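Local coordinates for protein cryptic loci regulator 2 (Schizosaccharomyces pombe 972h-, PDB 5IKJ) that promotes transcriptional silencing upstream of histone deacetylases in heterochromatin, as part of the SHREC repressor complex that positions nucleosomes there, at residues Ser240-Arg243 / Leu244-Val248; Gly493-Tyr496 / Glu497-Phe500. One frame throughout, in Å; residues are numbered along the deposited sequence.

Contact 1 (Ser240-Arg243 / Leu244-Val248); sequences SSYR and LGEVV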
ATOM      1  N   SER A 240       6.956   1.494 -12.519  1.00 51.25           N
ATOM      2  CA  SER A 240       8.239   1.254 -13.180  1.00 53.99           C
ATOM      3  C   SER A 240       9.332   1.798 -12.270  1.00 63.27           C
ATOM      4  O   SER A 240       9.787   2.935 -12.414  1.00 53.78           O
ATOM      5  CB  SER A 240       8.270   1.902 -14.559  1.00 53.73           C
ATOM      6  OG  SER A 240       9.255   1.297 -15.382  1.00 59.38           O
ATOM      7  N   SER A 241       9.762   0.973 -11.322  1.00 52.94           N
ATOM      8  CA  SER A 241      10.609   1.445 -10.235  1.00 58.77           C
ATOM      9  C   SER A 241      11.147   0.245  -9.469  1.00 59.84           C
ATOM     10  O   SER A 241      10.698  -0.889  -9.652  1.00 53.62           O
ATOM     11  CB  SER A 241       9.827   2.372  -9.300  1.00 64.26           C
ATOM     12  OG  SER A 241       8.691   1.707  -8.773  1.00 58.43           O
ATOM     13  N   TYR A 242      12.124   0.515  -8.610  1.00 49.27           N
ATOM     14  CA  TYR A 242      12.619  -0.470  -7.663  1.00 46.36           C
ATOM     15  C   TYR A 242      11.866  -0.338  -6.345  1.00 41.71           C
ATOM     16  O   TYR A 242      11.334   0.722  -6.008  1.00 45.90           O
ATOM     17  CB  TYR A 242      14.124  -0.303  -7.452  1.00 51.41           C
ATOM     18  CG  TYR A 242      14.922  -0.652  -8.685  1.00 47.02           C
ATOM     19  CD1 TYR A 242      15.344  -1.954  -8.914  1.00 48.47           C
ATOM     20  CD2 TYR A 242      15.237   0.314  -9.632  1.00 56.03           C
ATOM     21  CE1 TYR A 242      16.066  -2.283 -10.044  1.00 54.32           C
ATOM     22  CE2 TYR A 242      15.960  -0.007 -10.766  1.00 45.24           C
ATOM     23  CZ  TYR A 242      16.371  -1.305 -10.967  1.00 41.14           C
ATOM     24  OH  TYR A 242      17.088  -1.626 -12.095  1.00 53.00           O
ATOM     25  N   ARG A 243      11.820  -1.439  -5.599  1.00 48.96           N
ATOM     26  CA  ARG A 243      10.883  -1.578  -4.495  1.00 57.77           C
ATOM     27  C   ARG A 243      11.616  -1.720  -3.168  1.00 44.84           C
ATOM     28  O   ARG A 243      12.725  -2.257  -3.098  1.00 52.27           O
ATOM     29  CB  ARG A 243       9.951  -2.772  -4.732  1.00 53.72           C
ATOM     30  CG  ARG A 243       9.068  -2.569  -5.954  1.00 52.04           C
ATOM     31  CD  ARG A 243       8.292  -3.808  -6.353  1.00 44.44           C
ATOM     32  NE  ARG A 243       7.313  -3.493  -7.390  1.00 44.97           N
ATOM     33  CZ  ARG A 243       6.654  -4.397  -8.109  1.00 52.01           C
ATOM     34  NH1 ARG A 243       6.864  -5.693  -7.920  1.00 34.62           N
ATOM     35  NH2 ARG A 243       5.783  -4.000  -9.028  1.00 40.12           N
ATOM     36  N   LEU A 244      10.971  -1.220  -2.118  1.00 55.46           N
ATOM     37  CA  LEU A 244      11.567  -1.192  -0.790  1.00 46.50           C
ATOM     38  C   LEU A 244      11.897  -2.600  -0.320  1.00 50.13           C
ATOM     39  O   LEU A 244      11.026  -3.476  -0.287  1.00 54.56           O
ATOM     40  CB  LEU A 244      10.605  -0.511   0.183  1.00 43.22           C
ATOM     41  CG  LEU A 244      10.300   0.955  -0.131  1.00 44.52           C
ATOM     42  CD1 LEU A 244       9.159   1.475   0.732  1.00 46.47           C
ATOM     43  CD2 LEU A 244      11.542   1.811   0.057  1.00 50.08           C
ATOM     44  N   GLY A 245      13.159  -2.817   0.041  1.00 50.37           N
ATOM     45  CA  GLY A 245      13.616  -4.105   0.510  1.00 48.52           C
ATOM     46  C   GLY A 245      14.230  -4.994  -0.547  1.00 43.02           C
ATOM     47  O   GLY A 245      14.715  -6.082  -0.210  1.00 51.04           O
ATOM     48  N   GLU A 246      14.233  -4.576  -1.810  1.00 51.80           N
ATOM     49  CA  GLU A 246      14.792  -5.400  -2.870  1.00 51.63           C
ATOM     50  C   GLU A 246      16.314  -5.330  -2.867  1.00 60.25           C
ATOM     51  O   GLU A 246      16.913  -4.316  -2.500  1.00 49.65           O
ATOM     52  CB  GLU A 246      14.270  -4.960  -4.237  1.00 56.46           C
ATOM     53  CG  GLU A 246      12.782  -5.165  -4.439  1.00 51.59           C
ATOM     54  CD  GLU A 246      12.378  -5.058  -5.897  1.00 57.67           C
ATOM     55  OE1 GLU A 246      11.683  -5.971  -6.390  1.00 51.86           O
ATOM     56  OE2 GLU A 246      12.760  -4.065  -6.552  1.00 54.68           O
ATOM     57  N   VAL A 247      16.933  -6.429  -3.287  1.00 52.85           N
ATOM     58  CA  VAL A 247      18.377  -6.510  -3.471  1.00 51.55           C
ATOM     59  C   VAL A 247      18.679  -6.231  -4.936  1.00 66.85           C
ATOM     60  O   VAL A 247      18.128  -6.889  -5.827  1.00 63.14           O
ATOM     61  CB  VAL A 247      18.909  -7.888  -3.041  1.00 65.74           C
ATOM     62  CG1 VAL A 247      20.365  -8.066  -3.451  1.00 67.47           C
ATOM     63  CG2 VAL A 247      18.756  -8.061  -1.534  1.00 49.11           C
ATOM     64  N   VAL A 248      19.551  -5.255  -5.189  1.00 67.43           N
ATOM     65  CA  VAL A 248      19.801  -4.747  -6.527  1.00 59.84           C
ATOM     66  C   VAL A 248      21.307  -4.636  -6.744  1.00 65.38           C
ATOM     67  O   VAL A 248      22.107  -4.871  -5.839  1.00 67.16           O
ATOM     68  CB  VAL A 248      19.117  -3.384  -6.766  1.00 59.92           C
ATOM     69  CG1 VAL A 248      17.630  -3.464  -6.435  1.00 59.25           C
ATOM     70  CG2 VAL A 248      19.788  -2.286  -5.942  1.00 61.16           C
TER
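CG1 of Val248 touches CD1 of the Tyr242 ring at 3.7 Å, and Glu246 OE2 lies near the same carbon. Ring and carboxylate planes stand 61° apart, while Pro311 of strand 309-311 also packs on the tyrosine. The second flat group, the carboxylate of Glu246, has Arg243 beside it. OE2 takes the backbone N-H of Arg243 (N to OE2 2.9 Å), and the donor comes from above the carboxylate plane, 52° out of it, instead of along it. With CG set beside its own backbone N (chi1 -65°) and the chain extended beyond it, Glu246 reaches back over the turn, bringing CD to 3.5 Å from Arg243 CB. The guanidinium does not pair with this carboxylate: Arg243 NH1 stays 5.1 Å from Glu246 OE1 and forms its salt bridge with Asp393. Each carboxylate oxygen has a further partner, OE1 the backbone N of Lys388 and OE2 Arg494, which should favour the ionised form. An alanine here would probably leave Arg494 without this charged partner and the Arg243 N-H without its acceptor. Glu246 N donates to Arg243 O at 3.1 Å, closing the turn. Gly245 sits at backbone angles that call for glycine, since a CB would collide with the carbonyl oxygen of Leu244. This is a type II beta turn, Arg243 to Glu246, leading from the loop after helix 214-237 into strand 247-252 of the five-stranded antiparallel sheet.

Contact 2 (Gly493-Tyr496 / Glu497-Phe500); sequences GRWY and EPWF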
ATOM      1  N   GLY A 493       9.935 -14.509 -11.395  1.00 54.43           N
ATOM      2  CA  GLY A 493      10.379 -13.205 -10.951  1.00 56.13           C
ATOM      3  C   GLY A 493       9.441 -12.125 -11.452  1.00 59.06           C
ATOM      4  O   GLY A 493       8.375 -12.402 -11.999  1.00 61.17           O
ATOM      5  N   ARG A 494       9.868 -10.885 -11.242  1.00 52.33           N
ATOM      6  CA  ARG A 494       9.100  -9.743 -11.709  1.00 50.72           C
ATOM      7  C   ARG A 494       9.163  -9.622 -13.226  1.00 53.64           C
ATOM      8  O   ARG A 494      10.152  -9.992 -13.863  1.00 55.24           O
ATOM      9  CB  ARG A 494       9.624  -8.449 -11.094  1.00 59.16           C
ATOM     10  CG  ARG A 494       9.362  -8.279  -9.608  1.00 57.32           C
ATOM     11  CD  ARG A 494       9.922  -6.948  -9.119  1.00 53.66           C
ATOM     12  NE  ARG A 494       9.464  -5.834  -9.945  1.00 53.01           N
ATOM     13  CZ  ARG A 494       9.830  -4.569  -9.776  1.00 47.77           C
ATOM     14  NH1 ARG A 494      10.665  -4.236  -8.803  1.00 56.06           N
ATOM     15  NH2 ARG A 494       9.356  -3.634 -10.586  1.00 48.97           N
ATOM     16  N   TRP A 495       8.087  -9.095 -13.799  1.00 55.92           N
ATOM     17  CA  TRP A 495       8.106  -8.572 -15.156  1.00 53.28           C
ATOM     18  C   TRP A 495       8.457  -7.092 -15.094  1.00 54.38           C
ATOM     19  O   TRP A 495       7.883  -6.346 -14.295  1.00 53.94           O
ATOM     20  CB  TRP A 495       6.750  -8.773 -15.835  1.00 50.13           C
ATOM     21  CG  TRP A 495       6.631  -8.144 -17.194  1.00 50.94           C
ATOM     22  CD1 TRP A 495       6.877  -8.737 -18.399  1.00 51.38           C
ATOM     23  CD2 TRP A 495       6.222  -6.800 -17.487  1.00 48.80           C
ATOM     24  NE1 TRP A 495       6.649  -7.847 -19.421  1.00 54.74           N
ATOM     25  CE2 TRP A 495       6.248  -6.651 -18.888  1.00 49.42           C
ATOM     26  CE3 TRP A 495       5.843  -5.710 -16.700  1.00 45.28           C
ATOM     27  CZ2 TRP A 495       5.906  -5.456 -19.518  1.00 52.12           C
ATOM     28  CZ3 TRP A 495       5.504  -4.523 -17.327  1.00 46.55           C
ATOM     29  CH2 TRP A 495       5.538  -4.405 -18.722  1.00 54.88           C
ATOM     30  N   TYR A 496       9.406  -6.674 -15.923  1.00 56.26           N
ATOM     31  CA  TYR A 496       9.843  -5.289 -15.963  1.00 59.23           C
ATOM     32  C   TYR A 496       9.429  -4.645 -17.280  1.00 52.33           C
ATOM     33  O   TYR A 496       9.370  -5.302 -18.323  1.00 59.96           O
ATOM     34  CB  TYR A 496      11.362  -5.180 -15.788  1.00 52.50           C
ATOM     35  CG  TYR A 496      11.869  -5.659 -14.447  1.00 43.16           C
ATOM     36  CD1 TYR A 496      11.778  -4.855 -13.320  1.00 52.38           C
ATOM     37  CD2 TYR A 496      12.448  -6.912 -14.312  1.00 47.11           C
ATOM     38  CE1 TYR A 496      12.245  -5.289 -12.094  1.00 55.45           C
ATOM     39  CE2 TYR A 496      12.917  -7.354 -13.092  1.00 46.72           C
ATOM     40  CZ  TYR A 496      12.813  -6.538 -11.987  1.00 44.46           C
ATOM     41  OH  TYR A 496      13.278  -6.971 -10.766  1.00 48.23           O
ATOM     42  N   GLU A 497       9.144  -3.348 -17.215  1.00 49.00           N
ATOM     43  CA  GLU A 497       8.768  -2.609 -18.406  1.00 59.87           C
ATOM     44  C   GLU A 497       9.870  -2.758 -19.457  1.00 61.74           C
ATOM     45  O   GLU A 497      11.043  -2.936 -19.114  1.00 60.91           O
ATOM     46  CB  GLU A 497       8.529  -1.134 -18.070  1.00 54.26           C
ATOM     47  CG  GLU A 497       7.300  -0.874 -17.194  1.00 51.81           C
ATOM     48  CD  GLU A 497       7.496  -1.307 -15.754  1.00 54.85           C
ATOM     49  OE1 GLU A 497       8.639  -1.651 -15.383  1.00 57.17           O
ATOM     50  OE2 GLU A 497       6.508  -1.307 -14.991  1.00 57.30           O
ATOM     51  N   PRO A 498       9.521  -2.704 -20.745  1.00 61.90           N
ATOM     52  CA  PRO A 498      10.509  -3.067 -21.777  1.00 67.18           C
ATOM     53  C   PRO A 498      11.739  -2.175 -21.790  1.00 64.26           C
ATOM     54  O   PRO A 498      12.815  -2.633 -22.195  1.00 57.16           O
ATOM     55  CB  PRO A 498       9.709  -2.959 -23.083  1.00 62.77           C
ATOM     56  CG  PRO A 498       8.583  -2.035 -22.773  1.00 63.97           C
ATOM     57  CD  PRO A 498       8.250  -2.242 -21.328  1.00 63.52           C
ATOM     58  N   TRP A 499      11.620  -0.920 -21.358  1.00 57.27           N
ATOM     59  CA  TRP A 499      12.774  -0.031 -21.280  1.00 61.01           C
ATOM     60  C   TRP A 499      13.571  -0.213 -19.997  1.00 67.12           C
ATOM     61  O   TRP A 499      14.670   0.342 -19.885  1.00 67.08           O
ATOM     62  CB  TRP A 499      12.325   1.428 -21.382  1.00 60.82           C
ATOM     63  CG  TRP A 499      11.441   1.860 -20.244  1.00 61.99           C
ATOM     64  CD1 TRP A 499      11.836   2.209 -18.983  1.00 63.39           C
ATOM     65  CD2 TRP A 499      10.015   1.987 -20.264  1.00 66.12           C
ATOM     66  NE1 TRP A 499      10.745   2.543 -18.219  1.00 64.07           N
ATOM     67  CE2 TRP A 499       9.614   2.416 -18.982  1.00 63.45           C
ATOM     68  CE3 TRP A 499       9.037   1.781 -21.242  1.00 65.01           C
ATOM     69  CZ2 TRP A 499       8.279   2.643 -18.654  1.00 61.82           C
ATOM     70  CZ3 TRP A 499       7.712   2.007 -20.915  1.00 66.15           C
ATOM     71  CH2 TRP A 499       7.345   2.432 -19.632  1.00 66.80           C
ATOM     72  N   PHE A 500      13.049  -0.979 -19.038  1.00 72.84           N
ATOM     73  CA  PHE A 500      13.622  -1.004 -17.697  1.00 66.99           C
ATOM     74  C   PHE A 500      15.019  -1.610 -17.679  1.00 68.04           C
ATOM     75  O   PHE A 500      15.842  -1.232 -16.837  1.00 66.69           O
ATOM     76  CB  PHE A 500      12.696  -1.780 -16.761  1.00 64.57           C
ATOM     77  CG  PHE A 500      13.003  -1.588 -15.303  1.00 53.21           C
ATOM     78  CD1 PHE A 500      12.522  -0.483 -14.621  1.00 54.18           C
ATOM     79  CD2 PHE A 500      13.760  -2.517 -14.613  1.00 55.70           C
ATOM     80  CE1 PHE A 500      12.799  -0.306 -13.279  1.00 57.34           C
ATOM     81  CE2 PHE A 500      14.039  -2.345 -13.271  1.00 52.44           C
ATOM     82  CZ  PHE A 500      13.556  -1.240 -12.604  1.00 47.05           C
TER
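Trp495, just past the end of strand 491-494, lays its six-membered ring against the backbone of Glu497, whose CA makes an off-centre CH-pi contact 4.2 Å from the centroid of that ring. The indole reaches forward in this way because CG is anti to the backbone N (chi1 174°). The tryptophan's CH2 also touches CD of Pro498, at 4.3 Å, while its NE1 bonds to Gln434. This is where the chain leaves the mixed sheet of the C-terminal region, whose sequence family belongs to the SH3 clan, and enters a type I beta turn from Glu497 to Phe500, closed by Phe500 N donating to Glu497 O at 2.8 Å. Tyr496 then faces across that turn. Its ring and that of Phe500 are nearly parallel, planes 8° apart, but strongly offset, with centroids 4.8 Å apart and little of one ring lying over the other; the touch is by the near carbons, Tyr496 CD1 against Phe500 CD2 at 3.3 Å. The phenol ring also meets the guanidinium of Arg494, its CE1 sitting 3.4 Å above the centre of that plane, and the phenol OH bonds to Glu387. Bent at chi2 (73°), Glu497 folds its carboxylate back beside the Tyr496 backbone, OE1 lying 3.6 Å from the tyrosine C, and OE2 forms a salt bridge with Arg462 of helix 461-469.

How the contacts relate
Contact 1 comes first along the chain and contact 2 some 250 residues later, yet their centres lie only about 12 Å apart and they touch directly. Residues 240-248 lead into strand 247-252 of the five-stranded antiparallel sheet, whereas 493-500 leave strand 491-494 of the mixed sheet, so the two turns meet where these sheets come together. A salt bridge from Glu246 OE2 to Arg494 NH1, 3.1 Å long, crosses between them. Tyr242 and Phe500 also meet, their rings inclined at about 45°, and a weak hydrogen bond joins Ser240 OG to Glu497 OE1. Charged and aromatic groups together thus join two sheet regions of the protein.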